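PDB 3M1P: ribose 5-phosphate isomerase from Trypanosoma cruzi, which probably catalyses the interconversion of ribose 5-phosphate and ribulose 5-phosphate. Local coordinates for residues Pro47-Ala50 with Ser51-Ala54; Glu135-His138 with Val139-Glu143; Lys144-Ala147 with Ile148-His152. The protein carries 1 engineered substitution. One frame throughout, in Å; residues are numbered along the deposited sequence.

Contact 1. Residues Pro47-Ala50 with Ser51-Ala54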
ATOM      1  N   PRO A  47       0.913  10.185 -21.881  1.00 22.14           N
ATOM      2  CA  PRO A  47       1.669   9.383 -22.857  1.00 21.69           C
ATOM      3  C   PRO A  47       2.814  10.127 -23.560  1.00 21.63           C
ATOM      4  O   PRO A  47       3.823   9.506 -23.869  1.00 21.17           O
ATOM      5  CB  PRO A  47       0.604   8.976 -23.872  1.00 21.55           C
ATOM      6  CG  PRO A  47      -0.665   9.001 -23.101  1.00 21.98           C
ATOM      7  CD  PRO A  47      -0.521  10.209 -22.229  1.00 21.91           C
ATOM      8  N   ASP A  48       2.651  11.437 -23.774  1.00 21.76           N
ATOM      9  CA  ASP A  48       3.658  12.298 -24.423  1.00 22.17           C
ATOM     10  C   ASP A  48       4.957  12.391 -23.626  1.00 21.93           C
ATOM     11  O   ASP A  48       6.048  12.403 -24.194  1.00 21.84           O
ATOM     12  CB  ASP A  48       3.109  13.725 -24.635  1.00 21.95           C
ATOM     13  CG  ASP A  48       1.932  13.775 -25.593  1.00 22.51           C
ATOM     14  OD1 ASP A  48       1.850  12.936 -26.524  1.00 22.80           O
ATOM     15  OD2 ASP A  48       1.075  14.669 -25.410  1.00 23.54           O
ATOM     16  N   PHE A  49       4.837  12.473 -22.305  1.00 21.92           N
ATOM     17  CA  PHE A  49       6.029  12.534 -21.459  1.00 21.69           C
ATOM     18  C   PHE A  49       6.559  11.150 -21.105  1.00 21.22           C
ATOM     19  O   PHE A  49       7.762  10.966 -20.972  1.00 21.02           O
ATOM     20  CB  PHE A  49       5.776  13.399 -20.235  1.00 22.04           C
ATOM     21  CG  PHE A  49       5.694  14.864 -20.555  1.00 22.99           C
ATOM     22  CD1 PHE A  49       6.851  15.640 -20.610  1.00 23.88           C
ATOM     23  CD2 PHE A  49       4.466  15.464 -20.826  1.00 24.69           C
ATOM     24  CE1 PHE A  49       6.784  17.002 -20.917  1.00 24.97           C
ATOM     25  CE2 PHE A  49       4.383  16.825 -21.134  1.00 25.05           C
ATOM     26  CZ  PHE A  49       5.545  17.597 -21.175  1.00 24.75           C
ATOM     27  N   ALA A  50       5.662  10.173 -20.977  1.00 21.18           N
ATOM     28  CA  ALA A  50       6.083   8.778 -20.864  1.00 21.12           C
ATOM     29  C   ALA A  50       6.940   8.417 -22.078  1.00 21.17           C
ATOM     30  O   ALA A  50       8.040   7.880 -21.930  1.00 20.87           O
ATOM     31  CB  ALA A  50       4.880   7.850 -20.753  1.00 20.68           C
ATOM     32  N   SER A  51       6.426   8.729 -23.271  1.00 21.56           N
ATOM     33  CA  SER A  51       7.129   8.481 -24.539  1.00 22.01           C
ATOM     34  C   SER A  51       8.475   9.196 -24.547  1.00 21.48           C
ATOM     35  O   SER A  51       9.497   8.600 -24.864  1.00 21.46           O
ATOM     36  CB  SER A  51       6.283   8.969 -25.721  1.00 22.20           C
ATOM     37  OG  SER A  51       6.964   8.760 -26.948  1.00 24.76           O
ATOM     38  N   ARG A  52       8.464  10.472 -24.172  1.00 21.48           N
ATOM     39  CA  ARG A  52       9.682  11.278 -24.153  1.00 21.88           C
ATOM     40  C   ARG A  52      10.796  10.633 -23.334  1.00 21.01           C
ATOM     41  O   ARG A  52      11.919  10.499 -23.812  1.00 21.29           O
ATOM     42  CB  ARG A  52       9.402  12.696 -23.645  1.00 22.15           C
ATOM     43  CG  ARG A  52      10.505  13.659 -24.004  1.00 24.27           C
ATOM     44  CD  ARG A  52      10.363  14.970 -23.288  1.00 28.54           C
ATOM     45  NE  ARG A  52      11.292  15.954 -23.843  1.00 33.13           N
ATOM     46  CZ  ARG A  52      11.329  17.242 -23.503  1.00 34.96           C
ATOM     47  NH1 ARG A  52      10.485  17.728 -22.587  1.00 34.05           N
ATOM     48  NH2 ARG A  52      12.222  18.044 -24.082  1.00 34.81           N
ATOM     49  N   VAL A  53      10.474  10.223 -22.109  1.00 20.03           N
ATOM     50  CA  VAL A  53      11.449   9.600 -21.211  1.00 18.60           C
ATOM     51  C   VAL A  53      11.777   8.169 -21.645  1.00 18.19           C
ATOM     52  O   VAL A  53      12.939   7.770 -21.681  1.00 18.18           O
ATOM     53  CB  VAL A  53      10.937   9.638 -19.749  1.00 18.60           C
ATOM     54  CG1 VAL A  53      11.785   8.727 -18.823  1.00 17.36           C
ATOM     55  CG2 VAL A  53      10.888  11.084 -19.261  1.00 17.14           C
ATOM     56  N   ALA A  54      10.745   7.406 -21.980  1.00 17.77           N
ATOM     57  CA  ALA A  54      10.912   6.045 -22.481  1.00 17.94           C
ATOM     58  C   ALA A  54      11.870   5.948 -23.684  1.00 17.99           C
ATOM     59  O   ALA A  54      12.728   5.066 -23.721  1.00 17.72           O
ATOM     60  CB  ALA A  54       9.559   5.460 -22.836  1.00 17.61           C
TER
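P47 O accepts a hydrogen bond from S51 N, and the next three residues repeat this i to i+4 pattern. The motif is regular alpha-helix, here part of helix 46-58, one of the helices around the parallel sheet of this alpha/beta fold. The S51 N to P47 O bond measures 2.8 Å. R52 N binds D48 O at 3.1 Å. V53 N meets F49 O at 3.0 Å. This is the straightest of the four bonds, with an N-H...O angle of 168°. A54 N to A50 O is the shortest, at 2.7 Å. The four carbonyls of P47-A50 are thus matched one to one with the four N-H groups of S51-A54.

The charged side chains find partners elsewhere. D48 OD2 forms a salt bridge with K144 NZ of the second subunit, which places this acid at the subunit interface. R52 NH1 gives a weak hydrogen bond to C36 O.

The buried face of the helix is nonpolar. A50 and V53 rest on L67 of strand 64-69, and A50 and A54 touch helix 73-80. Within the contact, V53 CG2 lies 3.6 Å from F49 O.

R52 runs beside F49, both side chains pointing the same way. CG of R52 is anti to the backbone N (chi1 -162°), and the chain stays extended to NE. This carries the guanidinium level with the ring. The two planes are 54° apart, so they do not stack. F49 CE1 sits at the edge of the guanidinium, near its plane, and is 4.1 Å from R52 NH1.

Contact 2. Residues Glu135-His138 with Val139-Glu143. With PO4 (phosphate ion), chain C.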
ATOM      1  N   GLU A 135      20.747 -13.213 -12.027  1.00 31.41           N
ATOM      2  CA  GLU A 135      20.481 -14.648 -11.879  1.00 32.01           C
ATOM      3  C   GLU A 135      19.829 -15.253 -13.117  1.00 31.47           C
ATOM      4  O   GLU A 135      19.036 -14.595 -13.802  1.00 31.34           O
ATOM      5  CB  GLU A 135      19.675 -14.949 -10.604  1.00 31.80           C
ATOM      6  CG  GLU A 135      20.513 -14.856  -9.321  1.00 32.92           C
ATOM      7  CD  GLU A 135      19.693 -15.014  -8.041  1.00 34.10           C
ATOM      8  OE1 GLU A 135      18.793 -15.883  -7.989  1.00 36.03           O
ATOM      9  OE2 GLU A 135      19.961 -14.267  -7.067  1.00 38.01           O
ATOM     10  N   GLU A 136      20.189 -16.505 -13.388  1.00 31.12           N
ATOM     11  CA  GLU A 136      19.845 -17.204 -14.636  1.00 30.90           C
ATOM     12  C   GLU A 136      18.369 -17.085 -15.037  1.00 29.26           C
ATOM     13  O   GLU A 136      18.062 -16.750 -16.181  1.00 28.85           O
ATOM     14  CB  GLU A 136      20.284 -18.682 -14.560  1.00 30.71           C
ATOM     15  CG  GLU A 136      19.944 -19.505 -15.803  1.00 32.95           C
ATOM     16  CD  GLU A 136      20.565 -20.899 -15.804  1.00 33.23           C
ATOM     17  OE1 GLU A 136      20.390 -21.645 -14.813  1.00 35.86           O
ATOM     18  OE2 GLU A 136      21.219 -21.250 -16.815  1.00 36.63           O
ATOM     19  N   ARG A 137      17.468 -17.348 -14.093  1.00 28.03           N
ATOM     20  CA  ARG A 137      16.032 -17.332 -14.383  1.00 26.90           C
ATOM     21  C   ARG A 137      15.498 -15.952 -14.788  1.00 25.95           C
ATOM     22  O   ARG A 137      14.668 -15.864 -15.688  1.00 25.40           O
ATOM     23  CB  ARG A 137      15.218 -17.960 -13.242  1.00 26.95           C
ATOM     24  CG  ARG A 137      15.213 -17.179 -11.943  1.00 27.92           C
ATOM     25  CD  ARG A 137      14.734 -18.033 -10.788  1.00 28.88           C
ATOM     26  NE  ARG A 137      14.455 -17.213  -9.613  1.00 30.24           N
ATOM     27  CZ  ARG A 137      15.379 -16.817  -8.740  1.00 32.03           C
ATOM     28  NH1 ARG A 137      16.646 -17.173  -8.902  1.00 31.97           N
ATOM     29  NH2 ARG A 137      15.036 -16.058  -7.700  1.00 32.26           N
ATOM     30  N   HIS A 138      16.009 -14.888 -14.159  1.00 24.92           N
ATOM     31  CA  HIS A 138      15.597 -13.516 -14.484  1.00 24.42           C
ATOM     32  C   HIS A 138      16.077 -13.075 -15.861  1.00 23.66           C
ATOM     33  O   HIS A 138      15.320 -12.450 -16.604  1.00 23.60           O
ATOM     34  CB  HIS A 138      16.025 -12.520 -13.397  1.00 24.20           C
ATOM     35  CG  HIS A 138      15.659 -12.960 -12.016  1.00 25.17           C
ATOM     36  ND1 HIS A 138      16.513 -12.834 -10.940  1.00 26.81           N
ATOM     37  CD2 HIS A 138      14.547 -13.567 -11.542  1.00 25.43           C
ATOM     38  CE1 HIS A 138      15.935 -13.329  -9.862  1.00 26.94           C
ATOM     39  NE2 HIS A 138      14.742 -13.784 -10.202  1.00 26.77           N
ATOM     40  N   VAL A 139      17.322 -13.423 -16.195  1.00 23.20           N
ATOM     41  CA  VAL A 139      17.884 -13.174 -17.527  1.00 22.57           C
ATOM     42  C   VAL A 139      17.037 -13.856 -18.602  1.00 22.55           C
ATOM     43  O   VAL A 139      16.612 -13.214 -19.570  1.00 22.79           O
ATOM     44  CB  VAL A 139      19.377 -13.621 -17.627  1.00 22.69           C
ATOM     45  CG1 VAL A 139      19.889 -13.574 -19.090  1.00 21.76           C
ATOM     46  CG2 VAL A 139      20.257 -12.763 -16.717  1.00 22.28           C
ATOM     47  N   ARG A 140      16.779 -15.148 -18.420  1.00 22.56           N
ATOM     48  CA  ARG A 140      15.912 -15.889 -19.336  1.00 22.89           C
ATOM     49  C   ARG A 140      14.540 -15.199 -19.484  1.00 22.81           C
ATOM     50  O   ARG A 140      14.045 -15.035 -20.601  1.00 23.56           O
ATOM     51  CB  ARG A 140      15.760 -17.351 -18.887  1.00 22.55           C
ATOM     52  CG  ARG A 140      14.883 -18.206 -19.832  1.00 23.23           C
ATOM     53  CD  ARG A 140      14.695 -19.639 -19.334  1.00 22.86           C
ATOM     54  NE  ARG A 140      13.951 -19.728 -18.080  1.00 23.21           N
ATOM     55  CZ  ARG A 140      14.488 -20.090 -16.917  1.00 24.52           C
ATOM     56  NH1 ARG A 140      15.778 -20.405 -16.852  1.00 26.13           N
ATOM     57  NH2 ARG A 140      13.747 -20.134 -15.819  1.00 21.88           N
ATOM     58  N   ARG A 141      13.945 -14.767 -18.369  1.00 22.34           N
ATOM     59  CA  ARG A 141      12.602 -14.160 -18.415  1.00 21.96           C
ATOM     60  C   ARG A 141      12.586 -12.773 -19.080  1.00 21.62           C
ATOM     61  O   ARG A 141      11.693 -12.464 -19.871  1.00 21.41           O
ATOM     62  CB  ARG A 141      11.960 -14.133 -17.022  1.00 21.70           C
ATOM     63  CG  ARG A 141      11.512 -15.497 -16.539  1.00 21.60           C
ATOM     64  CD  ARG A 141      11.490 -15.564 -15.021  1.00 24.15           C
ATOM     65  NE  ARG A 141      11.266 -16.924 -14.520  1.00 25.15           N
ATOM     66  CZ  ARG A 141      11.426 -17.294 -13.249  1.00 25.60           C
ATOM     67  NH1 ARG A 141      11.814 -16.417 -12.330  1.00 26.18           N
ATOM     68  NH2 ARG A 141      11.203 -18.546 -12.892  1.00 26.69           N
ATOM     69  N   ILE A 142      13.578 -11.950 -18.760  1.00 21.54           N
ATOM     70  CA  ILE A 142      13.762 -10.672 -19.440  1.00 21.93           C
ATOM     71  C   ILE A 142      13.956 -10.872 -20.950  1.00 22.16           C
ATOM     72  O   ILE A 142      13.415 -10.118 -21.755  1.00 22.22           O
ATOM     73  CB  ILE A 142      14.935  -9.846 -18.813  1.00 21.59           C
ATOM     74  CG1 ILE A 142      14.520  -9.325 -17.430  1.00 21.35           C
ATOM     75  CG2 ILE A 142      15.319  -8.678 -19.730  1.00 21.57           C
ATOM     76  CD1 ILE A 142      15.650  -9.114 -16.440  1.00 20.72           C
ATOM     77  N   GLU A 143      14.716 -11.898 -21.325  1.00 23.09           N
ATOM     78  CA  GLU A 143      14.919 -12.231 -22.735  1.00 23.99           C
ATOM     79  C   GLU A 143      13.600 -12.628 -23.403  1.00 23.79           C
ATOM     80  O   GLU A 143      13.357 -12.278 -24.554  1.00 23.87           O
ATOM     81  CB  GLU A 143      15.990 -13.318 -22.879  1.00 24.29           C
ATOM     82  CG  GLU A 143      16.282 -13.802 -24.310  1.00 27.90           C
ATOM     83  CD  GLU A 143      16.472 -12.687 -25.351  1.00 31.63           C
ATOM     84  OE1 GLU A 143      17.128 -11.655 -25.060  1.00 33.06           O
ATOM     85  OE2 GLU A 143      15.967 -12.869 -26.487  1.00 33.11           O
TER
HETATM   86  P   PO4 C 154      11.203 -16.579  -8.230  0.50 24.90           P
HETATM   87  O1  PO4 C 154      12.339 -16.284  -7.293  0.50 23.04           O
HETATM   88  O2  PO4 C 154      11.710 -17.349  -9.421  0.50 24.41           O
HETATM   89  O3  PO4 C 154      10.574 -15.287  -8.692  0.50 23.53           O
HETATM   90  O4  PO4 C 154      10.180 -17.436  -7.516  0.50 23.72           O
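R137 and R141 lie one helical turn apart and converge on the same phosphate ion. R137 takes an unusual first torsion: CG sits between the backbone N and the carbonyl carbon (chi1 68°). The rest of its chain is extended to NE. R141 is extended too, but its CG lies beside the backbone N (chi1 -73°). The two side chains cross at a slant, guanidinium planes 86° apart. R137 CB lies over the centre of one face of the R141 guanidinium, and R137 CG comes within 3.5 Å of R141 NH1.

Both positive groups meet the phosphate, which probably offsets their like charges. R137 NE bonds to phosphate O2 at 2.8 Å, and R137 NH2 to phosphate O1 at 2.7 Å. R141 NH1 also reaches phosphate O2, at 3.1 Å, so that oxygen is shared by both arginines. E135 OE1 takes the remaining nitrogen, R137 NH1, in a 2.7 Å salt bridge. That fixes the rotation of the group. H138 NE2 lies over one face of the R137 guanidinium, toward its rim, and H138 ND1 is bonded to S133 OG.

R141 NE and R140 NE both bind D45 of the second subunit. H11 and R113 of that subunit bind the phosphate as well. The ion probably came from the crystallisation liquor, but its setting between subunits is consistent with the sugar-phosphate site of type B ribose 5-phosphate isomerases.

Contact 3. Residues Lys144-Ala147 with Ile148-His152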
ATOM      1  N   LYS A 144      12.740 -13.331 -22.664  1.00 23.89           N
ATOM      2  CA  LYS A 144      11.397 -13.662 -23.156  1.00 23.62           C
ATOM      3  C   LYS A 144      10.530 -12.422 -23.326  1.00 23.73           C
ATOM      4  O   LYS A 144       9.657 -12.399 -24.187  1.00 24.09           O
ATOM      5  CB  LYS A 144      10.703 -14.701 -22.262  1.00 23.52           C
ATOM      6  CG  LYS A 144      11.365 -16.075 -22.312  1.00 23.78           C
ATOM      7  CD  LYS A 144      10.554 -17.156 -21.599  1.00 23.11           C
ATOM      8  CE  LYS A 144      11.225 -18.513 -21.785  1.00 19.91           C
ATOM      9  NZ  LYS A 144      10.582 -19.586 -20.970  1.00 18.81           N
ATOM     10  N   ILE A 145      10.774 -11.387 -22.522  1.00 23.84           N
ATOM     11  CA  ILE A 145      10.084 -10.101 -22.712  1.00 23.66           C
ATOM     12  C   ILE A 145      10.522  -9.459 -24.031  1.00 23.89           C
ATOM     13  O   ILE A 145       9.684  -8.978 -24.809  1.00 23.35           O
ATOM     14  CB  ILE A 145      10.298  -9.125 -21.509  1.00 23.39           C
ATOM     15  CG1 ILE A 145       9.762  -9.760 -20.211  1.00 23.60           C
ATOM     16  CG2 ILE A 145       9.646  -7.770 -21.793  1.00 22.70           C
ATOM     17  CD1 ILE A 145       9.986  -8.952 -18.946  1.00 23.55           C
ATOM     18  N   ARG A 146      11.837  -9.468 -24.262  1.00 24.40           N
ATOM     19  CA  ARG A 146      12.445  -8.996 -25.504  1.00 25.31           C
ATOM     20  C   ARG A 146      11.899  -9.767 -26.712  1.00 25.15           C
ATOM     21  O   ARG A 146      11.626  -9.176 -27.759  1.00 24.51           O
ATOM     22  CB  ARG A 146      13.975  -9.138 -25.427  1.00 26.08           C
ATOM     23  CG  ARG A 146      14.747  -8.275 -26.427  1.00 29.01           C
ATOM     24  CD  ARG A 146      16.111  -8.901 -26.810  1.00 35.50           C
ATOM     25  NE  ARG A 146      15.978 -10.282 -27.296  1.00 38.34           N
ATOM     26  CZ  ARG A 146      15.632 -10.632 -28.539  1.00 40.08           C
ATOM     27  NH1 ARG A 146      15.388  -9.711 -29.472  1.00 40.43           N
ATOM     28  NH2 ARG A 146      15.526 -11.916 -28.848  1.00 40.90           N
ATOM     29  N   ALA A 147      11.742 -11.083 -26.555  1.00 25.18           N
ATOM     30  CA  ALA A 147      11.186 -11.936 -27.608  1.00 25.74           C
ATOM     31  C   ALA A 147       9.756 -11.528 -27.976  1.00 25.92           C
ATOM     32  O   ALA A 147       9.407 -11.502 -29.156  1.00 26.27           O
ATOM     33  CB  ALA A 147      11.240 -13.410 -27.183  1.00 25.93           C
ATOM     34  N   ILE A 148       8.943 -11.211 -26.961  1.00 25.89           N
ATOM     35  CA  ILE A 148       7.572 -10.687 -27.150  1.00 25.77           C
ATOM     36  C   ILE A 148       7.556  -9.373 -27.949  1.00 25.93           C
ATOM     37  O   ILE A 148       6.739  -9.206 -28.852  1.00 25.57           O
ATOM     38  CB  ILE A 148       6.815 -10.512 -25.787  1.00 25.50           C
ATOM     39  CG1 ILE A 148       6.541 -11.867 -25.135  1.00 25.34           C
ATOM     40  CG2 ILE A 148       5.497  -9.764 -25.976  1.00 25.51           C
ATOM     41  CD1 ILE A 148       6.099 -11.789 -23.670  1.00 25.41           C
ATOM     42  N   GLU A 149       8.451  -8.448 -27.598  1.00 26.63           N
ATOM     43  CA  GLU A 149       8.680  -7.217 -28.376  1.00 27.52           C
ATOM     44  C   GLU A 149       8.984  -7.495 -29.846  1.00 28.09           C
ATOM     45  O   GLU A 149       8.376  -6.901 -30.739  1.00 27.94           O
ATOM     46  CB  GLU A 149       9.860  -6.431 -27.809  1.00 27.33           C
ATOM     47  CG  GLU A 149       9.530  -5.456 -26.716  1.00 27.87           C
ATOM     48  CD  GLU A 149      10.777  -4.953 -26.002  1.00 28.59           C
ATOM     49  OE1 GLU A 149      11.876  -5.476 -26.282  1.00 29.07           O
ATOM     50  OE2 GLU A 149      10.660  -4.051 -25.149  1.00 27.84           O
ATOM     51  N   ALA A 150       9.947  -8.387 -30.086  1.00 29.16           N
ATOM     52  CA  ALA A 150      10.384  -8.706 -31.444  1.00 29.95           C
ATOM     53  C   ALA A 150       9.211  -9.233 -32.273  1.00 30.61           C
ATOM     54  O   ALA A 150       8.961  -8.735 -33.374  1.00 30.73           O
ATOM     55  CB  ALA A 150      11.526  -9.705 -31.420  1.00 29.95           C
ATOM     56  N   SER A 151       8.472 -10.196 -31.719  1.00 31.11           N
ATOM     57  CA  SER A 151       7.347 -10.819 -32.427  1.00 32.25           C
ATOM     58  C   SER A 151       6.223  -9.846 -32.841  1.00 32.87           C
ATOM     59  O   SER A 151       5.329 -10.222 -33.602  1.00 33.48           O
ATOM     60  CB  SER A 151       6.774 -11.979 -31.607  1.00 32.05           C
ATOM     61  OG  SER A 151       6.000 -11.501 -30.521  1.00 33.34           O
ATOM     62  N   HIS A 152       6.274  -8.613 -32.339  1.00 33.25           N
ATOM     63  CA  HIS A 152       5.291  -7.582 -32.672  1.00 33.95           C
ATOM     64  C   HIS A 152       5.921  -6.378 -33.394  1.00 34.75           C
ATOM     65  O   HIS A 152       5.242  -5.388 -33.674  1.00 35.26           O
ATOM     66  CB  HIS A 152       4.528  -7.133 -31.417  1.00 33.43           C
ATOM     67  CG  HIS A 152       3.629  -8.188 -30.854  1.00 32.69           C
ATOM     68  ND1 HIS A 152       3.927  -8.882 -29.701  1.00 32.17           N
ATOM     69  CD2 HIS A 152       2.443  -8.674 -31.289  1.00 31.37           C
ATOM     70  CE1 HIS A 152       2.967  -9.754 -29.456  1.00 31.03           C
ATOM     71  NE2 HIS A 152       2.053  -9.646 -30.403  1.00 30.72           N
TER
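E149 has a chi1 of -88°, and with an extended chain this sends its carboxylate across R146, OE1 near R146 CA. The side chains of R146 and E149 cross at about a right angle. E149 OE1 comes 3.6 Å from R146 CA and 4.0 Å from R146 CG. The charged ends do not pair: R146 NH1 and E149 OE1 are 6.4 Å apart. R146 NH2 pairs instead with E143 OE2 in a salt bridge. E149 OE2 forms a salt bridge with K81 NZ of the second subunit, on which I148 also packs.

On another side of the helix, I148 CG1 packs 3.3 Å from K144 O. That carbonyl also accepts from I148 N, at 3.1 Å. K144 NZ forms a salt bridge with D45 of the second subunit.

Near the end of the chain, two side chains grip one carbonyl. S151 OG is turned back by its chi1 of 75° and bonds to I148 O at 2.9 Å. H152 ND1 reaches I148 O at 3.0 Å, from the opposite face of the carbonyl plane. S151 N bonds to A147 O at 3.0 Å, and H152 N to E149 O. The arrangement is an alpha-helix near the C-terminus with the I148 carbonyl met by two side chains, packed on a neighbouring subunit.

In the fold
Along the chain the order is contact 1, contact 2, contact 3. Contact 1 lies on helix 46-58, beside the parallel sheet, with its centre about 11 Å from the centre of the chain. Contacts 2 and 3 follow each other directly on helix 136-150, and their centres are about 14 Å apart. Both lie about 20 Å from the chain's centre. Within one chain, contact 1 does not touch the others: nearest atoms are about 15 Å from contact 2 and 9 Å from contact 3. All three touch the second subunit. Between chains, residues of contact 3 meet those of contact 1, so helix 136-150 lies at the subunit interface and probably contributes to the assembly.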